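Local coordinates for 2-dehydro-3-deoxy-D-arabinonate dehydratase (Sulfolobus solfataricus, PDB 2Q1D), which catalyses the metal-assisted dehydration of 2-dehydro-3-deoxy-D-arabinonate to 2,5-dioxopentanoate in a pentose oxidation pathway leading to 2-oxoglutarate, at residues Pro121-Gly126 against Ser181-Gly186; Trp139-Pro144 against Ser166-Glu171. All coordinates share one frame; numbering follows the deposited sequence.

Contact 1 of 2, residues Pro121-Gly126 against Ser181-Gly186; sequences PNRCVG and SKIYAG. With DO4 (2,5-dioxopentanoic acid), chain C.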
ATOM      1  N   PRO A 121      -2.612 -20.048  -5.915  1.00 37.58           N
ATOM      2  CA  PRO A 121      -1.185 -20.001  -5.581  1.00 37.77           C
ATOM      3  C   PRO A 121      -0.861 -20.580  -4.194  1.00 37.95           C
ATOM      4  O   PRO A 121       0.177 -21.217  -4.017  1.00 38.16           O
ATOM      5  CB  PRO A 121      -0.855 -18.493  -5.634  1.00 37.52           C
ATOM      6  CG  PRO A 121      -2.153 -17.807  -5.452  1.00 37.04           C
ATOM      7  CD  PRO A 121      -3.153 -18.691  -6.141  1.00 37.59           C
ATOM      8  N   ASN A 122      -1.739 -20.375  -3.223  1.00 37.88           N
ATOM      9  CA  ASN A 122      -1.457 -20.863  -1.884  1.00 38.26           C
ATOM     10  C   ASN A 122      -1.649 -22.389  -1.743  1.00 37.14           C
ATOM     11  O   ASN A 122      -1.336 -22.955  -0.714  1.00 37.87           O
ATOM     12  CB  ASN A 122      -2.268 -20.077  -0.839  1.00 38.93           C
ATOM     13  CG  ASN A 122      -3.760 -20.427  -0.874  1.00 41.94           C
ATOM     14  OD1 ASN A 122      -4.406 -20.416  -1.937  1.00 45.49           O
ATOM     15  ND2 ASN A 122      -4.307 -20.752   0.288  1.00 43.66           N
ATOM     16  N   ARG A 123      -2.161 -23.046  -2.774  1.00 36.19           N
ATOM     17  CA  ARG A 123      -2.260 -24.507  -2.807  1.00 35.04           C
ATOM     18  C   ARG A 123      -1.102 -25.131  -3.586  1.00 35.55           C
ATOM     19  O   ARG A 123      -1.020 -26.348  -3.719  1.00 36.29           O
ATOM     20  CB  ARG A 123      -3.579 -24.946  -3.438  1.00 34.50           C
ATOM     21  CG  ARG A 123      -4.822 -24.611  -2.630  1.00 31.87           C
ATOM     22  CD  ARG A 123      -6.031 -25.056  -3.401  1.00 29.71           C
ATOM     23  NE  ARG A 123      -7.286 -24.960  -2.649  1.00 30.06           N
ATOM     24  CZ  ARG A 123      -8.016 -23.850  -2.526  1.00 28.75           C
ATOM     25  NH1 ARG A 123      -7.606 -22.714  -3.092  1.00 29.08           N
ATOM     26  NH2 ARG A 123      -9.145 -23.870  -1.823  1.00 26.17           N
ATOM     27  N   CYS A 124      -0.212 -24.300  -4.111  1.00 35.46           N
ATOM     28  CA  CYS A 124       0.961 -24.769  -4.816  1.00 35.69           C
ATOM     29  C   CYS A 124       2.177 -24.751  -3.896  1.00 36.11           C
ATOM     30  O   CYS A 124       2.201 -24.046  -2.875  1.00 36.19           O
ATOM     31  CB  CYS A 124       1.248 -23.853  -6.003  1.00 35.83           C
ATOM     32  SG  CYS A 124       0.012 -23.904  -7.285  1.00 36.86           S
ATOM     33  N   VAL A 125       3.202 -25.512  -4.276  1.00 36.34           N
ATOM     34  CA  VAL A 125       4.461 -25.558  -3.529  1.00 36.09           C
ATOM     35  C   VAL A 125       5.600 -25.694  -4.534  1.00 36.44           C
ATOM     36  O   VAL A 125       5.362 -25.975  -5.710  1.00 36.08           O
ATOM     37  CB  VAL A 125       4.508 -26.742  -2.488  1.00 36.26           C
ATOM     38  CG1 VAL A 125       3.328 -26.695  -1.491  1.00 34.49           C
ATOM     39  CG2 VAL A 125       4.596 -28.113  -3.190  1.00 35.45           C
ATOM     40  N   GLY A 126       6.830 -25.502  -4.080  1.00 37.02           N
ATOM     41  CA  GLY A 126       7.963 -25.587  -4.985  1.00 38.72           C
ATOM     42  C   GLY A 126       9.021 -26.627  -4.670  1.00 39.72           C
ATOM     43  O   GLY A 126       8.851 -27.486  -3.789  1.00 40.49           O
ATOM     44  N   SER A 181     -10.496 -34.563  -6.009  1.00 39.17           N
ATOM     45  CA  SER A 181      -9.310 -35.347  -6.283  1.00 38.62           C
ATOM     46  C   SER A 181      -8.134 -34.490  -6.727  1.00 38.45           C
ATOM     47  O   SER A 181      -6.992 -34.913  -6.597  1.00 38.77           O
ATOM     48  CB  SER A 181      -9.607 -36.395  -7.350  1.00 38.48           C
ATOM     49  OG  SER A 181      -9.115 -35.993  -8.613  1.00 38.61           O
ATOM     50  N   LYS A 182      -8.410 -33.290  -7.240  1.00 38.30           N
ATOM     51  CA  LYS A 182      -7.376 -32.440  -7.858  1.00 37.88           C
ATOM     52  C   LYS A 182      -6.940 -31.194  -7.061  1.00 37.93           C
ATOM     53  O   LYS A 182      -5.806 -30.730  -7.218  1.00 37.72           O
ATOM     54  CB  LYS A 182      -7.803 -32.023  -9.275  1.00 37.83           C
ATOM     55  CG  LYS A 182      -7.789 -33.146 -10.321  1.00 37.26           C
ATOM     56  CD  LYS A 182      -6.385 -33.436 -10.824  1.00 36.68           C
ATOM     57  CE  LYS A 182      -6.431 -34.427 -11.942  1.00 36.03           C
ATOM     58  NZ  LYS A 182      -5.093 -34.647 -12.523  1.00 37.12           N
ATOM     59  N   ILE A 183      -7.832 -30.665  -6.215  1.00 38.11           N
ATOM     60  CA  ILE A 183      -7.658 -29.336  -5.594  1.00 37.77           C
ATOM     61  C   ILE A 183      -7.644 -29.447  -4.090  1.00 37.56           C
ATOM     62  O   ILE A 183      -8.677 -29.719  -3.504  1.00 37.58           O
ATOM     63  CB  ILE A 183      -8.850 -28.358  -5.969  1.00 37.83           C
ATOM     64  CG1 ILE A 183      -9.073 -28.291  -7.493  1.00 38.17           C
ATOM     65  CG2 ILE A 183      -8.638 -26.952  -5.366  1.00 36.31           C
ATOM     66  CD1 ILE A 183     -10.357 -27.553  -7.918  1.00 37.80           C
ATOM     67  N   TYR A 184      -6.490 -29.210  -3.470  1.00 37.38           N
ATOM     68  CA  TYR A 184      -6.347 -29.240  -1.992  1.00 37.69           C
ATOM     69  C   TYR A 184      -4.929 -28.751  -1.624  1.00 37.69           C
ATOM     70  O   TYR A 184      -4.045 -28.679  -2.491  1.00 37.68           O
ATOM     71  CB  TYR A 184      -6.598 -30.659  -1.409  1.00 37.85           C
ATOM     72  CG  TYR A 184      -5.713 -31.708  -2.046  1.00 37.95           C
ATOM     73  CD1 TYR A 184      -4.445 -31.970  -1.539  1.00 39.08           C
ATOM     74  CD2 TYR A 184      -6.123 -32.402  -3.179  1.00 37.40           C
ATOM     75  CE1 TYR A 184      -3.604 -32.913  -2.131  1.00 39.62           C
ATOM     76  CE2 TYR A 184      -5.293 -33.347  -3.787  1.00 38.71           C
ATOM     77  CZ  TYR A 184      -4.026 -33.599  -3.255  1.00 39.64           C
ATOM     78  OH  TYR A 184      -3.173 -34.522  -3.844  1.00 39.46           O
ATOM     79  N   ALA A 185      -4.697 -28.429  -0.354  1.00 37.27           N
ATOM     80  CA  ALA A 185      -3.401 -27.893   0.041  1.00 37.19           C
ATOM     81  C   ALA A 185      -2.286 -28.852  -0.379  1.00 37.29           C
ATOM     82  O   ALA A 185      -2.316 -30.030  -0.034  1.00 38.01           O
ATOM     83  CB  ALA A 185      -3.363 -27.649   1.528  1.00 36.88           C
ATOM     84  N   GLY A 186      -1.327 -28.363  -1.152  1.00 36.74           N
ATOM     85  CA  GLY A 186      -0.213 -29.191  -1.550  1.00 36.71           C
ATOM     86  C   GLY A 186      -0.510 -30.147  -2.686  1.00 37.06           C
ATOM     87  O   GLY A 186       0.301 -31.023  -2.992  1.00 37.43           O
TER
HETATM   88  O3  DO4 C 897      -8.893 -37.366 -15.044  1.00 58.65           O
HETATM   89  C5  DO4 C 897      -8.676 -36.386 -15.735  1.00 57.31           C
HETATM   90  C4  DO4 C 897      -7.359 -35.661 -15.595  1.00 55.28           C
HETATM   91  C3  DO4 C 897      -6.383 -36.171 -16.650  1.00 53.20           C
HETATM   92  C2  DO4 C 897      -5.025 -35.580 -16.368  1.00 52.05           C
HETATM   93  O5  DO4 C 897      -4.860 -34.852 -15.398  1.00 52.54           O
HETATM   94  C1  DO4 C 897      -3.884 -35.858 -17.236  1.00 51.34           C
HETATM   95  O1  DO4 C 897      -4.026 -36.590 -18.244  1.00 50.90           O
HETATM   96  O2  DO4 C 897      -2.784 -35.332 -16.930  1.00 49.94           O

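Contact 2 of 2, residues Trp139-Pro144 against Ser166-Glu171; sequences WTLPEP and SARDLE. With MG (magnesium ion), chain B; DO4 (2,5-dioxopentanoic acid), chain C.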
ATOM      1  N   TRP A 139      -4.962 -43.957  -2.838  1.00 49.72           N
ATOM      2  CA  TRP A 139      -4.141 -44.160  -4.030  1.00 48.64           C
ATOM      3  C   TRP A 139      -3.969 -42.808  -4.738  1.00 48.32           C
ATOM      4  O   TRP A 139      -4.759 -42.442  -5.621  1.00 48.68           O
ATOM      5  CB  TRP A 139      -4.782 -45.229  -4.947  1.00 48.09           C
ATOM      6  CG  TRP A 139      -4.091 -45.464  -6.261  1.00 47.52           C
ATOM      7  CD1 TRP A 139      -2.745 -45.609  -6.474  1.00 47.28           C
ATOM      8  CD2 TRP A 139      -4.714 -45.601  -7.554  1.00 47.59           C
ATOM      9  NE1 TRP A 139      -2.489 -45.811  -7.815  1.00 47.05           N
ATOM     10  CE2 TRP A 139      -3.677 -45.810  -8.501  1.00 47.30           C
ATOM     11  CE3 TRP A 139      -6.046 -45.559  -8.005  1.00 47.44           C
ATOM     12  CZ2 TRP A 139      -3.933 -45.979  -9.878  1.00 47.84           C
ATOM     13  CZ3 TRP A 139      -6.301 -45.731  -9.380  1.00 47.38           C
ATOM     14  CH2 TRP A 139      -5.245 -45.933 -10.297  1.00 47.55           C
ATOM     15  N   THR A 140      -2.954 -42.058  -4.314  1.00 47.40           N
ATOM     16  CA  THR A 140      -2.626 -40.758  -4.893  1.00 46.38           C
ATOM     17  C   THR A 140      -1.359 -40.905  -5.736  1.00 46.15           C
ATOM     18  O   THR A 140      -0.361 -41.428  -5.268  1.00 45.94           O
ATOM     19  CB  THR A 140      -2.458 -39.693  -3.779  1.00 46.07           C
ATOM     20  OG1 THR A 140      -3.703 -39.538  -3.096  1.00 46.00           O
ATOM     21  CG2 THR A 140      -2.048 -38.354  -4.334  1.00 45.32           C
ATOM     22  N   LEU A 141      -1.414 -40.470  -6.988  1.00 46.05           N
ATOM     23  CA  LEU A 141      -0.265 -40.565  -7.871  1.00 46.16           C
ATOM     24  C   LEU A 141       0.216 -39.185  -8.254  1.00 46.31           C
ATOM     25  O   LEU A 141      -0.591 -38.278  -8.417  1.00 46.96           O
ATOM     26  CB  LEU A 141      -0.596 -41.355  -9.140  1.00 46.02           C
ATOM     27  CG  LEU A 141      -0.865 -42.865  -9.070  1.00 46.37           C
ATOM     28  CD1 LEU A 141      -0.951 -43.466 -10.486  1.00 46.28           C
ATOM     29  CD2 LEU A 141       0.184 -43.598  -8.236  1.00 45.39           C
ATOM     30  N   PRO A 142       1.539 -39.009  -8.375  1.00 46.26           N
ATOM     31  CA  PRO A 142       2.024 -37.786  -8.970  1.00 46.03           C
ATOM     32  C   PRO A 142       1.857 -37.875 -10.476  1.00 45.76           C
ATOM     33  O   PRO A 142       1.983 -38.968 -11.032  1.00 46.04           O
ATOM     34  CB  PRO A 142       3.506 -37.788  -8.598  1.00 46.35           C
ATOM     35  CG  PRO A 142       3.860 -39.216  -8.450  1.00 46.10           C
ATOM     36  CD  PRO A 142       2.638 -39.899  -7.950  1.00 46.15           C
ATOM     37  N   GLU A 143       1.557 -36.744 -11.118  1.00 45.25           N
ATOM     38  CA  GLU A 143       1.430 -36.674 -12.574  1.00 44.57           C
ATOM     39  C   GLU A 143       2.435 -35.661 -13.152  1.00 44.22           C
ATOM     40  O   GLU A 143       2.205 -34.451 -13.112  1.00 44.25           O
ATOM     41  CB  GLU A 143      -0.007 -36.338 -12.993  1.00 44.35           C
ATOM     42  CG  GLU A 143      -1.122 -37.231 -12.401  1.00 44.52           C
ATOM     43  CD  GLU A 143      -2.463 -37.124 -13.163  1.00 45.12           C
ATOM     44  OE1 GLU A 143      -3.377 -37.930 -12.899  1.00 44.82           O
ATOM     45  OE2 GLU A 143      -2.615 -36.244 -14.039  1.00 47.04           O
ATOM     46  N   PRO A 144       3.568 -36.158 -13.676  1.00 43.86           N
ATOM     47  CA  PRO A 144       4.639 -35.331 -14.249  1.00 43.70           C
ATOM     48  C   PRO A 144       4.224 -34.735 -15.581  1.00 43.67           C
ATOM     49  O   PRO A 144       3.877 -35.479 -16.509  1.00 44.24           O
ATOM     50  CB  PRO A 144       5.759 -36.338 -14.486  1.00 43.92           C
ATOM     51  CG  PRO A 144       5.040 -37.643 -14.699  1.00 43.69           C
ATOM     52  CD  PRO A 144       3.884 -37.595 -13.745  1.00 43.64           C
ATOM     53  N   SER A 166      -2.586 -36.082  -7.998  1.00 42.60           N
ATOM     54  CA  SER A 166      -4.010 -36.457  -8.125  1.00 43.51           C
ATOM     55  C   SER A 166      -4.399 -37.697  -7.315  1.00 43.98           C
ATOM     56  O   SER A 166      -3.735 -38.732  -7.386  1.00 43.92           O
ATOM     57  CB  SER A 166      -4.382 -36.682  -9.596  1.00 43.54           C
ATOM     58  OG  SER A 166      -3.549 -35.931 -10.472  1.00 44.23           O
ATOM     59  N   ALA A 167      -5.491 -37.580  -6.562  1.00 44.61           N
ATOM     60  CA  ALA A 167      -6.053 -38.686  -5.799  1.00 45.07           C
ATOM     61  C   ALA A 167      -6.869 -39.564  -6.741  1.00 45.97           C
ATOM     62  O   ALA A 167      -8.108 -39.546  -6.732  1.00 46.23           O
ATOM     63  CB  ALA A 167      -6.912 -38.172  -4.676  1.00 44.70           C
ATOM     64  N   ARG A 168      -6.149 -40.340  -7.548  1.00 46.60           N
ATOM     65  CA  ARG A 168      -6.716 -41.223  -8.551  1.00 47.17           C
ATOM     66  C   ARG A 168      -7.833 -42.156  -8.083  1.00 47.77           C
ATOM     67  O   ARG A 168      -8.696 -42.535  -8.876  1.00 47.75           O
ATOM     68  CB  ARG A 168      -5.589 -42.039  -9.160  1.00 47.15           C
ATOM     69  CG  ARG A 168      -4.596 -41.197  -9.927  1.00 48.60           C
ATOM     70  CD  ARG A 168      -5.249 -40.556 -11.163  1.00 50.90           C
ATOM     71  NE  ARG A 168      -6.030 -41.536 -11.914  1.00 52.04           N
ATOM     72  CZ  ARG A 168      -5.511 -42.420 -12.760  1.00 52.86           C
ATOM     73  NH1 ARG A 168      -4.201 -42.455 -12.991  1.00 51.92           N
ATOM     74  NH2 ARG A 168      -6.313 -43.273 -13.377  1.00 53.29           N
ATOM     75  N   ASP A 169      -7.816 -42.538  -6.810  1.00 48.64           N
ATOM     76  CA  ASP A 169      -8.833 -43.457  -6.298  1.00 49.49           C
ATOM     77  C   ASP A 169     -10.186 -42.788  -6.148  1.00 49.75           C
ATOM     78  O   ASP A 169     -11.216 -43.381  -6.472  1.00 50.07           O
ATOM     79  CB  ASP A 169      -8.391 -44.139  -4.988  1.00 49.65           C
ATOM     80  CG  ASP A 169      -8.060 -43.154  -3.871  1.00 50.78           C
ATOM     81  OD1 ASP A 169      -7.318 -42.156  -4.113  1.00 50.33           O
ATOM     82  OD2 ASP A 169      -8.535 -43.413  -2.736  1.00 51.34           O
ATOM     83  N   LEU A 170     -10.176 -41.542  -5.684  1.00 50.20           N
ATOM     84  CA  LEU A 170     -11.398 -40.761  -5.551  1.00 50.58           C
ATOM     85  C   LEU A 170     -12.019 -40.451  -6.920  1.00 51.01           C
ATOM     86  O   LEU A 170     -13.250 -40.358  -7.055  1.00 51.02           O
ATOM     87  CB  LEU A 170     -11.129 -39.481  -4.767  1.00 50.40           C
ATOM     88  CG  LEU A 170     -10.705 -39.626  -3.301  1.00 50.67           C
ATOM     89  CD1 LEU A 170     -10.838 -38.286  -2.593  1.00 51.09           C
ATOM     90  CD2 LEU A 170     -11.514 -40.683  -2.560  1.00 50.65           C
ATOM     91  N   GLU A 171     -11.165 -40.312  -7.930  1.00 51.18           N
ATOM     92  CA  GLU A 171     -11.613 -40.047  -9.286  1.00 51.81           C
ATOM     93  C   GLU A 171     -12.241 -41.275  -9.941  1.00 52.26           C
ATOM     94  O   GLU A 171     -13.306 -41.183 -10.551  1.00 52.60           O
ATOM     95  CB  GLU A 171     -10.445 -39.538 -10.129  1.00 51.85           C
ATOM     96  CG  GLU A 171     -10.693 -39.529 -11.621  1.00 52.42           C
ATOM     97  CD  GLU A 171      -9.431 -39.239 -12.408  1.00 54.26           C
ATOM     98  OE1 GLU A 171      -8.394 -38.906 -11.790  1.00 55.62           O
ATOM     99  OE2 GLU A 171      -9.472 -39.335 -13.651  1.00 54.30           O
TER
HETATM  100 MG    MG B 294      -2.899 -34.171 -15.033  1.00 34.22          MG
HETATM  101  O3  DO4 C 897      -8.893 -37.366 -15.044  1.00 58.65           O
HETATM  102  C5  DO4 C 897      -8.676 -36.386 -15.735  1.00 57.31           C
HETATM  103  C4  DO4 C 897      -7.359 -35.661 -15.595  1.00 55.28           C
HETATM  104  C3  DO4 C 897      -6.383 -36.171 -16.650  1.00 53.20           C
HETATM  105  C2  DO4 C 897      -5.025 -35.580 -16.368  1.00 52.05           C
HETATM  106  O5  DO4 C 897      -4.860 -34.852 -15.398  1.00 52.54           O
HETATM  107  C1  DO4 C 897      -3.884 -35.858 -17.236  1.00 51.34           C
HETATM  108  O1  DO4 C 897      -4.026 -36.590 -18.244  1.00 50.90           O
HETATM  109  O2  DO4 C 897      -2.784 -35.332 -16.930  1.00 49.94           O
HETATM  110  O   HOH W   1      -6.262 -37.378 -12.693  1.00 49.94           O
HETATM  111  O   HOH W   2      -2.924 -32.337 -15.935  1.00 36.83           O

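Contact 1 of 2, residues Pro121-Gly126 against Ser181-Gly186
R123 meets the run from I183 to G186 where, in this FAH-family domain, the chain leaves helix 178-182 and heads for strand 188-195, the parallel neighbour of strand 124-125. The junction illustrates how one segment can serve a ligand at its start and a subunit interface a few residues later. The substrate-binding residue K182, at the helix end, bends at chi2 (-79°) and then runs extended, bringing NZ to O5 of the bound 2,5-dioxopentanoic acid at 2.9 Å; the ammonium also forms a salt bridge with D164. At I183 the chain drops out of helical geometry. I183 CG2 lies 3.6 Å from R123 NE, approaching the guanidinium obliquely, while the extended arginine stem passes the backbone of Y184, with R123 CB 3.9 Å from Y184 O. The polar end of the arginine is bound elsewhere: T120 accepts from NH1, and E75 and N244 of the second subunit take NH1 and NE. Y184 turns its ring back toward the helix, with S181 O in plane at the ring edge. A185 packs on P245 of that second subunit. G186, at positive phi, donates a weak hydrogen bond from its N to R123 O (3.3 Å, 132° at the hydrogen), and V125 CG1 rests 4.3 Å from G186 CA.

Contact 2 of 2, residues Trp139-Pro144 against Ser166-Glu171
S166 O receives three groups: L141 N at 2.9 Å, the CA-H of T140, and, through a weak bond, R168 N. This last bond closes an inverse gamma turn centred on A167, the N-cap residue of helix 168-173. S166 N returns a nearly straight bond to L141 O (3.0 Å, 175°), making a single antiparallel hydrogen-bonded bridge. At the second residue of the helix, D169 N donates to W139 O at 3.3 Å. Outside the bridge, R168 CB sits over one face of the W139 six-membered ring, 3.8 Å from its centroid, in a CH-pi contact. Bends at chi2 and chi3 bring the guanidinium alongside the indole, where W139 CH2 lies over its rim, the two planes 43° apart, and put NE in a salt bridge with E171 OE1. E143, its chain extended beyond CG, divides its carboxylate: OE2 binds the magnesium ion at 2.3 Å, whereas OE1 takes a bond from a water that donates also to E171 OE1. With E145, D164, a second water and two oxygens of 2,5-dioxopentanoic acid completing the metal's shell, the arrangement is the acidic, metal-chelating active site of the FAH family.

The two contacts, their centres about 13 Å apart, approach the same ligand from different segments. Helix 168-173 of contact 2 is followed in the chain by helix 178-182 of contact 1, and S181 O accepts a probable hydrogen bond from A167 N at 3.1 Å. A second probable bond, 2.9 Å between K182 NZ and S166 OG, ties the substrate-binding lysine to the segment beside the metal site; S166 OG is also hydrogen-bonded to D164 O. O5 of the ligand accepts from K182 NZ and also binds the magnesium ion, while I81 N and T256 N also hold the ligand. Away from the pocket, Y184 OH meets T140 CG2 at 4.0 Å, a van der Waals touch between hydroxyl oxygen and methyl group.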